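Local coordinates for beta-galacturonidase (Eisenbergiella tayi, PDB 6NCW), which probably hydrolyses beta-linked galacturonides as a family 2 glycoside hydrolase of a human gut bacterium, at residues A[21-26]-A[47-52]; A[172-177]-A[208-213]; A[291-296]-A[317-322]. One frame throughout, in Å; residues are numbered along the deposited sequence.

Contact 1. Residues A[21-26]-A[47-52]; sequences WNFHTI and PDTVSY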
loop_
_atom_site.group_PDB
_atom_site.type_symbol
_atom_site.label_atom_id
_atom_site.label_comp_id
_atom_site.label_asym_id
_atom_site.label_seq_id
_atom_site.Cartn_x
_atom_site.Cartn_y
_atom_site.Cartn_z
ATOM N N TRP A 21 2.622 -9.412 34.389
ATOM C CA TRP A 21 2.631 -10.715 35.034
ATOM C C TRP A 21 3.634 -11.612 34.324
ATOM O O TRP A 21 4.064 -11.329 33.204
ATOM C CB TRP A 21 1.263 -11.406 34.989
ATOM C CG TRP A 21 0.098 -10.726 35.651
ATOM C CD1 TRP A 21 -0.101 -9.380 35.841
ATOM C CD2 TRP A 21 -1.045 -11.385 36.207
ATOM N NE1 TRP A 21 -1.312 -9.167 36.485
ATOM C CE2 TRP A 21 -1.903 -10.386 36.719
ATOM C CE3 TRP A 21 -1.430 -12.734 36.318
ATOM C CZ2 TRP A 21 -3.115 -10.689 37.320
ATOM C CZ3 TRP A 21 -2.636 -13.031 36.915
ATOM C CH2 TRP A 21 -3.470 -12.012 37.403
ATOM N N ASN A 22 3.987 -12.717 34.970
ATOM C CA ASN A 22 4.842 -13.701 34.321
ATOM C C ASN A 22 3.989 -14.602 33.449
ATOM O O ASN A 22 2.929 -15.061 33.878
ATOM C CB ASN A 22 5.597 -14.537 35.353
ATOM C CG ASN A 22 6.753 -13.787 35.957
ATOM O OD1 ASN A 22 7.374 -12.949 35.305
ATOM N ND2 ASN A 22 7.051 -14.083 37.203
ATOM N N PHE A 23 4.479 -14.868 32.230
ATOM C CA PHE A 23 3.736 -15.560 31.191
ATOM C C PHE A 23 4.596 -16.633 30.542
ATOM O O PHE A 23 5.760 -16.398 30.218
ATOM C CB PHE A 23 3.254 -14.566 30.112
ATOM C CG PHE A 23 2.610 -15.221 28.901
ATOM C CD1 PHE A 23 3.338 -15.444 27.734
ATOM C CD2 PHE A 23 1.270 -15.577 28.922
ATOM C CE1 PHE A 23 2.738 -16.029 26.610
ATOM C CE2 PHE A 23 0.665 -16.165 27.809
ATOM C CZ PHE A 23 1.398 -16.387 26.648
ATOM N N HIS A 24 4.001 -17.805 30.331
ATOM C CA HIS A 24 4.607 -18.828 29.496
ATOM C C HIS A 24 3.504 -19.750 28.979
ATOM O O HIS A 24 2.499 -19.966 29.662
ATOM C CB HIS A 24 5.701 -19.608 30.252
ATOM C CG HIS A 24 5.214 -20.363 31.444
ATOM N ND1 HIS A 24 4.706 -21.642 31.359
ATOM C CD2 HIS A 24 5.183 -20.031 32.757
ATOM C CE1 HIS A 24 4.375 -22.061 32.566
ATOM N NE2 HIS A 24 4.651 -21.101 33.430
ATOM N N THR A 25 3.673 -20.234 27.737
ATOM C CA THR A 25 2.789 -21.260 27.198
ATOM C C THR A 25 3.047 -22.596 27.904
ATOM O O THR A 25 4.129 -22.836 28.444
ATOM C CB THR A 25 2.997 -21.437 25.686
ATOM O OG1 THR A 25 4.341 -21.870 25.431
ATOM C CG2 THR A 25 2.721 -20.140 24.929
ATOM N N ILE A 26 2.047 -23.481 27.885
ATOM C CA ILE A 26 2.211 -24.815 28.452
ATOM C C ILE A 26 1.717 -25.867 27.471
ATOM O O ILE A 26 0.951 -25.588 26.550
ATOM C CB ILE A 26 1.498 -24.975 29.809
ATOM C CG1 ILE A 26 0.008 -24.714 29.674
ATOM C CG2 ILE A 26 2.091 -24.035 30.837
ATOM C CD1 ILE A 26 -0.708 -24.699 31.029
ATOM N N PRO A 47 5.237 -10.918 20.579
ATOM C CA PRO A 47 5.996 -11.442 19.431
ATOM C C PRO A 47 6.088 -12.968 19.323
ATOM O O PRO A 47 5.925 -13.493 18.218
ATOM C CB PRO A 47 7.366 -10.787 19.640
ATOM C CG PRO A 47 7.004 -9.441 20.166
ATOM C CD PRO A 47 5.862 -9.703 21.131
ATOM N N ASP A 48 6.313 -13.700 20.415
ATOM C CA ASP A 48 6.568 -15.136 20.314
ATOM C C ASP A 48 5.298 -15.980 20.278
ATOM O O ASP A 48 5.384 -17.198 20.091
ATOM C CB ASP A 48 7.468 -15.593 21.472
ATOM C CG ASP A 48 8.778 -14.827 21.510
ATOM O OD1 ASP A 48 9.560 -14.957 20.549
ATOM O OD2 ASP A 48 9.004 -14.059 22.465
ATOM N N THR A 49 4.126 -15.368 20.432
ATOM C CA THR A 49 2.882 -16.120 20.453
ATOM C C THR A 49 1.840 -15.514 19.502
ATOM O O THR A 49 0.646 -15.773 19.646
ATOM C CB THR A 49 2.365 -16.217 21.893
ATOM O OG1 THR A 49 2.496 -14.953 22.548
ATOM C CG2 THR A 49 3.193 -17.227 22.703
ATOM N N VAL A 50 2.272 -14.753 18.493
ATOM C CA VAL A 50 1.333 -14.206 17.502
ATOM C C VAL A 50 0.416 -15.274 16.894
ATOM O O VAL A 50 -0.740 -14.986 16.564
ATOM C CB VAL A 50 2.103 -13.440 16.412
ATOM C CG1 VAL A 50 2.816 -12.240 17.026
ATOM C CG2 VAL A 50 3.110 -14.370 15.682
ATOM N N SER A 51 0.876 -16.524 16.784
ATOM C CA SER A 51 0.064 -17.611 16.227
ATOM C C SER A 51 -0.288 -18.714 17.233
ATOM O O SER A 51 -0.708 -19.795 16.816
ATOM C CB SER A 51 0.771 -18.256 15.036
ATOM O OG SER A 51 0.919 -17.344 13.963
ATOM N N TYR A 52 -0.153 -18.479 18.538
ATOM C CA TYR A 52 -0.297 -19.571 19.503
ATOM C C TYR A 52 -1.767 -19.828 19.861
ATOM O O TYR A 52 -2.470 -18.931 20.352
ATOM C CB TYR A 52 0.503 -19.274 20.771
ATOM C CG TYR A 52 0.395 -20.379 21.784
ATOM C CD1 TYR A 52 1.035 -21.595 21.570
ATOM C CD2 TYR A 52 -0.355 -20.227 22.937
ATOM C CE1 TYR A 52 0.942 -22.625 22.471
ATOM C CE2 TYR A 52 -0.461 -21.273 23.854
ATOM C CZ TYR A 52 0.192 -22.467 23.605
ATOM O OH TYR A 52 0.111 -23.518 24.492
#
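The aromatic ring of Y52 carries the methyl group of T25 on one face. T25 CG2 stands 3.5 Å above the ring plane of Y52, over its centre. It is only 11° off the ring normal, so this is a CH-pi contact made face-on. At the edge of the ring, near its plane, lies I26 O, 3.0 Å from Y52 OH. That hydroxyl is hydrogen-bonded to Q55 O, which anchors the hydroxyl end of the side chain.

The second ring is that of F23. It meets the loop by its edge: F23 CE1 is 4.1 Å from T49 CG2, which lies near the ring plane. The same methyl of T49 also touches T25 CG2 at 3.7 Å. T25 CG2 thus lies between the T49 methyl and the Y52 ring. It is anti to its own carbonyl carbon (chi1 62°, measured to OG1), and this turns the methyl onto the tyrosine. T25 OG1 makes a weak hydrogen bond to E32 OE1. T49 OG1 is held by W43 O.

The loop is bent by a type I beta turn from T49 to Y52, closed by Y52 N to T49 O at 3.0 Å. The turn lets both side chains of its ends face the strand. With CG anti to the backbone N (chi1 -179°), the tyrosine ring extends from the turn toward T25.

W43 also meets the Y52 ring, while Y58 and Y46 meet F23. Strand 19-26 runs antiparallel between strands 35-39 and 55-63 in the large sheet of the N-terminal beta-sandwich. Residues 47-52 belong to the loop between those two strands and pack on T25 and F23 of strand 19-26.

Contact 2. Residues A[172-177]-A[208-213]; sequences ICVRNL and KSFSTE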
loop_
_atom_site.group_PDB
_atom_site.type_symbol
_atom_site.label_atom_id
_atom_site.label_comp_id
_atom_site.label_asym_id
_atom_site.label_seq_id
_atom_site.Cartn_x
_atom_site.Cartn_y
_atom_site.Cartn_z
ATOM N N ILE A 172 -30.912 -5.060 45.849
ATOM C CA ILE A 172 -29.545 -5.293 46.274
ATOM C C ILE A 172 -29.416 -6.738 46.696
ATOM O O ILE A 172 -30.308 -7.279 47.355
ATOM C CB ILE A 172 -29.146 -4.357 47.430
ATOM C CG1 ILE A 172 -29.482 -2.929 47.049
ATOM C CG2 ILE A 172 -27.668 -4.474 47.720
ATOM C CD1 ILE A 172 -28.811 -1.948 47.901
ATOM N N CYS A 173 -28.299 -7.353 46.331
ATOM C CA CYS A 173 -28.002 -8.732 46.675
ATOM C C CYS A 173 -26.851 -8.753 47.674
ATOM O O CYS A 173 -25.798 -8.161 47.421
ATOM C CB CYS A 173 -27.646 -9.514 45.414
ATOM S SG CYS A 173 -27.524 -11.252 45.650
ATOM N N VAL A 174 -27.057 -9.409 48.819
ATOM C CA VAL A 174 -26.050 -9.488 49.872
ATOM C C VAL A 174 -25.680 -10.948 50.076
ATOM O O VAL A 174 -26.549 -11.826 50.103
ATOM C CB VAL A 174 -26.535 -8.862 51.197
ATOM C CG1 VAL A 174 -25.349 -8.565 52.113
ATOM C CG2 VAL A 174 -27.326 -7.595 50.931
ATOM N N ARG A 175 -24.385 -11.205 50.208
ATOM C CA ARG A 175 -23.873 -12.547 50.441
ATOM C C ARG A 175 -23.206 -12.576 51.809
ATOM O O ARG A 175 -22.315 -11.764 52.095
ATOM C CB ARG A 175 -22.891 -12.964 49.348
ATOM C CG ARG A 175 -22.313 -14.362 49.502
ATOM C CD ARG A 175 -21.664 -14.758 48.194
ATOM N NE ARG A 175 -20.763 -15.901 48.294
ATOM C CZ ARG A 175 -20.048 -16.363 47.266
ATOM N NH1 ARG A 175 -20.141 -15.778 46.070
ATOM N NH2 ARG A 175 -19.244 -17.407 47.422
ATOM N N ASN A 176 -23.651 -13.497 52.654
ATOM C CA ASN A 176 -23.075 -13.713 53.973
ATOM C C ASN A 176 -22.060 -14.841 53.859
ATOM O O ASN A 176 -22.396 -15.935 53.398
ATOM C CB ASN A 176 -24.171 -14.054 54.986
ATOM C CG ASN A 176 -23.617 -14.441 56.349
ATOM O OD1 ASN A 176 -22.551 -13.981 56.765
ATOM N ND2 ASN A 176 -24.336 -15.305 57.043
ATOM N N LEU A 177 -20.815 -14.565 54.232
ATOM C CA LEU A 177 -19.780 -15.593 54.237
ATOM C C LEU A 177 -19.605 -16.244 55.606
ATOM O O LEU A 177 -18.821 -17.194 55.730
ATOM C CB LEU A 177 -18.440 -15.002 53.771
ATOM C CG LEU A 177 -18.434 -14.301 52.403
ATOM C CD1 LEU A 177 -17.244 -13.381 52.310
ATOM C CD2 LEU A 177 -18.418 -15.310 51.258
ATOM N N LYS A 208 -28.925 -13.493 49.240
ATOM C CA LYS A 208 -30.318 -13.141 49.004
ATOM C C LYS A 208 -30.402 -11.677 48.597
ATOM O O LYS A 208 -29.526 -10.878 48.939
ATOM C CB LYS A 208 -31.172 -13.398 50.247
ATOM C CG LYS A 208 -32.657 -13.559 49.958
ATOM C CD LYS A 208 -33.418 -14.066 51.197
ATOM C CE LYS A 208 -33.612 -12.986 52.244
ATOM N NZ LYS A 208 -34.870 -12.211 52.037
ATOM N N SER A 209 -31.453 -11.333 47.849
ATOM C CA SER A 209 -31.685 -9.957 47.440
ATOM C C SER A 209 -32.883 -9.370 48.174
ATOM O O SER A 209 -33.769 -10.086 48.648
ATOM C CB SER A 209 -31.888 -9.833 45.920
ATOM O OG SER A 209 -32.570 -10.947 45.371
ATOM N N PHE A 210 -32.876 -8.043 48.274
ATOM C CA PHE A 210 -33.884 -7.267 48.983
ATOM C C PHE A 210 -34.223 -6.067 48.115
ATOM O O PHE A 210 -33.321 -5.425 47.570
ATOM C CB PHE A 210 -33.372 -6.822 50.362
ATOM C CG PHE A 210 -32.793 -7.950 51.186
ATOM C CD1 PHE A 210 -33.576 -8.633 52.100
ATOM C CD2 PHE A 210 -31.476 -8.346 51.023
ATOM C CE1 PHE A 210 -33.046 -9.671 52.845
ATOM C CE2 PHE A 210 -30.940 -9.383 51.767
ATOM C CZ PHE A 210 -31.725 -10.050 52.674
ATOM N N SER A 211 -35.509 -5.777 47.959
ATOM C CA SER A 211 -35.943 -4.694 47.087
ATOM C C SER A 211 -36.560 -3.571 47.900
ATOM O O SER A 211 -37.221 -3.811 48.912
ATOM C CB SER A 211 -36.952 -5.178 46.046
ATOM O OG SER A 211 -36.324 -6.012 45.094
ATOM N N THR A 212 -36.331 -2.346 47.451
ATOM C CA THR A 212 -37.107 -1.230 47.941
ATOM C C THR A 212 -38.442 -1.169 47.208
ATOM O O THR A 212 -38.680 -1.863 46.212
ATOM C CB THR A 212 -36.361 0.089 47.751
ATOM O OG1 THR A 212 -36.471 0.507 46.377
ATOM C CG2 THR A 212 -34.895 -0.061 48.168
ATOM N N GLU A 213 -39.324 -0.326 47.721
ATOM C CA GLU A 213 -40.531 -0.009 46.986
ATOM C C GLU A 213 -40.213 0.989 45.879
ATOM O O GLU A 213 -39.130 1.578 45.826
ATOM C CB GLU A 213 -41.597 0.550 47.924
ATOM C CG GLU A 213 -42.203 -0.492 48.840
ATOM C CD GLU A 213 -43.064 0.132 49.914
ATOM O OE1 GLU A 213 -43.493 -0.596 50.840
ATOM O OE2 GLU A 213 -43.305 1.360 49.831
#
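I172 and V174 pair with F210 and K208 in two neighbouring strands of the immunoglobulin-like beta-sandwich of family 2 glycoside hydrolases. The strands are antiparallel. I172 with F210 and V174 with K208 are hydrogen-bonded pairs, each with two N-H...O bonds of 2.8 to 3.0 Å. C173 with S209 between them is a non-hydrogen-bonded pair, and there the CA atoms come within 4.0 Å.

I172, V174, K208 and F210 share one face of the sheet. On it, F210 is the side chain that leans across. Its CG lies beside its backbone N (chi1 -51°), which swings the ring over toward the valine. F210 CE2 reaches V174 CG2 at 4.1 Å, obliquely to the ring, and the two side chains meet at about a right angle. I200 of strand 193-202 also touches this phenylalanine, while I172 packs on V186 and V188, so the face looks into the sandwich.

C173 and S209 lie on the other face. C173 SG is anti to the backbone N (chi1 -170°) and rests 3.9 Å from K208 O. The serine OG makes a weak hydrogen bond to E171 OE1. On the far side, strand 165-176 pairs with strand 150-162. Where the CA atoms draw close, S209 CA donates a CA-H...O contact to I172 O, 3.0 Å away.

Contact 3. Residues A[291-296]-A[317-322]; sequences SAMQHD and ELFLDL
Segments 291-296 and 317-322, of helices 290-302 and 317-326, run in roughly the same direction, with axes 10.3 Å apart at their closest and 40° between them. M293 takes the largest share of the contact and touches L318, F319 and L322. Its chain is extended beyond CG (chi2 179°), so it reaches across to the second helix. M293 SD settles 3.8 Å from F319 CB and 4.0 Å from L318 CD2. The sulfur sits at the edge of the F319 ring, 5.4 Å from its centroid, which is a Met-aromatic contact. Nearer the backbone, M293 CB lies in the plane of that ring, 3.9 Å from F319 CD1.

These are neighbouring outer helices of the TIM barrel, joined in sequence through strand 307-309. R277 adds a cation-pi contact to F319.

L322 fills the next turn. Its CD1 touches M293 CB at 4.0 Å, and its CD2 comes 3.9 Å from Q294 OE1. Q294 bends at chi2 (51°) to bring its amide to L322. Q294 NE2 is hydrogen-bonded to Q326 OE1, and Q326 NE2 in turn bonds L322 O. L20 of the second subunit packs on L322, and P38 of that subunit on Q294.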
loop_
_atom_site.group_PDB
_atom_site.type_symbol
_atom_site.label_atom_id
_atom_site.label_comp_id
_atom_site.label_asym_id
_atom_site.label_seq_id
_atom_site.Cartn_x
_atom_site.Cartn_y
_atom_site.Cartn_z
ATOM N N SER A 291 -7.728 4.541 26.005
ATOM C CA SER A 291 -7.397 5.494 24.953
ATOM C C SER A 291 -7.869 5.007 23.590
ATOM O O SER A 291 -8.313 5.807 22.756
ATOM C CB SER A 291 -5.891 5.750 24.941
ATOM O OG SER A 291 -5.497 6.415 26.128
ATOM N N ALA A 292 -7.749 3.697 23.338
ATOM C CA ALA A 292 -8.164 3.134 22.063
ATOM C C ALA A 292 -9.685 3.104 21.947
ATOM O O ALA A 292 -10.240 3.351 20.862
ATOM C CB ALA A 292 -7.576 1.732 21.899
ATOM N N MET A 293 -10.366 2.818 23.060
ATOM C CA MET A 293 -11.825 2.877 23.105
ATOM C C MET A 293 -12.328 4.256 22.749
ATOM O O MET A 293 -13.216 4.406 21.908
ATOM C CB MET A 293 -12.328 2.515 24.501
ATOM C CG MET A 293 -12.130 1.077 24.850
ATOM S SD MET A 293 -12.732 0.742 26.524
ATOM C CE MET A 293 -12.394 -1.020 26.552
ATOM N N GLN A 294 -11.818 5.275 23.444
ATOM C CA GLN A 294 -12.291 6.629 23.217
ATOM C C GLN A 294 -11.948 7.092 21.808
ATOM O O GLN A 294 -12.733 7.808 21.173
ATOM C CB GLN A 294 -11.706 7.574 24.275
ATOM C CG GLN A 294 -12.239 8.991 24.212
ATOM C CD GLN A 294 -13.760 9.049 24.190
ATOM O OE1 GLN A 294 -14.434 8.112 24.614
ATOM N NE2 GLN A 294 -14.304 10.155 23.691
ATOM N N HIS A 295 -10.791 6.674 21.288
ATOM C CA HIS A 295 -10.449 7.017 19.910
ATOM C C HIS A 295 -11.493 6.474 18.932
ATOM O O HIS A 295 -11.979 7.206 18.063
ATOM C CB HIS A 295 -9.059 6.496 19.559
ATOM C CG HIS A 295 -8.518 7.077 18.298
ATOM N ND1 HIS A 295 -8.551 6.410 17.092
ATOM C CD2 HIS A 295 -7.980 8.292 18.043
ATOM C CE1 HIS A 295 -8.023 7.176 16.154
ATOM N NE2 HIS A 295 -7.687 8.330 16.700
ATOM N N ASP A 296 -11.868 5.195 19.077
ATOM C CA ASP A 296 -12.981 4.646 18.301
ATOM C C ASP A 296 -14.254 5.470 18.498
ATOM O O ASP A 296 -14.958 5.788 17.530
ATOM C CB ASP A 296 -13.257 3.188 18.677
ATOM C CG ASP A 296 -12.242 2.199 18.077
ATOM O OD1 ASP A 296 -11.256 2.623 17.422
ATOM O OD2 ASP A 296 -12.430 0.974 18.298
ATOM N N GLU A 317 -17.028 -3.272 30.471
ATOM C CA GLU A 317 -17.816 -2.262 31.176
ATOM C C GLU A 317 -17.181 -0.883 31.094
ATOM O O GLU A 317 -17.874 0.131 31.235
ATOM C CB GLU A 317 -17.977 -2.668 32.636
ATOM C CG GLU A 317 -18.645 -4.020 32.772
ATOM C CD GLU A 317 -18.539 -4.588 34.163
ATOM O OE1 GLU A 317 -17.408 -4.737 34.661
ATOM O OE2 GLU A 317 -19.591 -4.888 34.755
ATOM N N LEU A 318 -15.869 -0.815 30.910
ATOM C CA LEU A 318 -15.244 0.481 30.692
ATOM C C LEU A 318 -15.770 1.131 29.406
ATOM O O LEU A 318 -15.980 2.348 29.353
ATOM C CB LEU A 318 -13.724 0.303 30.651
ATOM C CG LEU A 318 -12.831 1.537 30.499
ATOM C CD1 LEU A 318 -12.899 2.415 31.748
ATOM C CD2 LEU A 318 -11.397 1.095 30.230
ATOM N N PHE A 319 -15.994 0.331 28.361
ATOM C CA PHE A 319 -16.529 0.878 27.113
ATOM C C PHE A 319 -17.974 1.321 27.305
ATOM O O PHE A 319 -18.362 2.415 26.875
ATOM C CB PHE A 319 -16.427 -0.165 25.986
ATOM C CG PHE A 319 -16.804 0.371 24.618
ATOM C CD1 PHE A 319 -15.916 1.171 23.899
ATOM C CD2 PHE A 319 -18.032 0.076 24.058
ATOM C CE1 PHE A 319 -16.253 1.671 22.633
ATOM C CE2 PHE A 319 -18.386 0.578 22.803
ATOM C CZ PHE A 319 -17.491 1.374 22.091
ATOM N N LEU A 320 -18.782 0.478 27.961
ATOM C CA LEU A 320 -20.165 0.838 28.269
ATOM C C LEU A 320 -20.231 2.106 29.113
ATOM O O LEU A 320 -21.081 2.964 28.870
ATOM C CB LEU A 320 -20.864 -0.326 28.979
ATOM C CG LEU A 320 -20.935 -1.642 28.186
ATOM C CD1 LEU A 320 -21.469 -2.783 29.036
ATOM C CD2 LEU A 320 -21.805 -1.475 26.943
ATOM N N ASP A 321 -19.338 2.245 30.103
ATOM C CA ASP A 321 -19.245 3.497 30.864
ATOM C C ASP A 321 -19.073 4.687 29.928
ATOM O O ASP A 321 -19.717 5.726 30.098
ATOM C CB ASP A 321 -18.065 3.483 31.851
ATOM C CG ASP A 321 -18.304 2.615 33.093
ATOM O OD1 ASP A 321 -17.294 2.318 33.780
ATOM O OD2 ASP A 321 -19.464 2.217 33.379
ATOM N N LEU A 322 -18.164 4.569 28.959
ATOM C CA LEU A 322 -17.921 5.695 28.061
ATOM C C LEU A 322 -19.122 5.972 27.164
ATOM O O LEU A 322 -19.335 7.122 26.756
ATOM C CB LEU A 322 -16.668 5.443 27.226
ATOM C CG LEU A 322 -15.343 5.494 27.994
ATOM C CD1 LEU A 322 -14.233 4.733 27.236
ATOM C CD2 LEU A 322 -14.919 6.936 28.263
#

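In contact 3 all the touching residues are buried, and it lies nearest the centre of the chain. Contacts 1 and 2 are only partly buried and lie further out. Each belongs to a different part of the fold: a strand and loop of the N-terminal sandwich, a strand pair of the immunoglobulin-like sandwich, and two barrel helices. None shares an element with another, and their nearest atoms stay about 14 to 19 Å apart. Contact 2 is held by backbone hydrogen bonds. Contacts 1 and 3 rest on side chains, a methyl over a ring face in one and a sulfur at a ring edge in the other. Both of these also meet the second subunit.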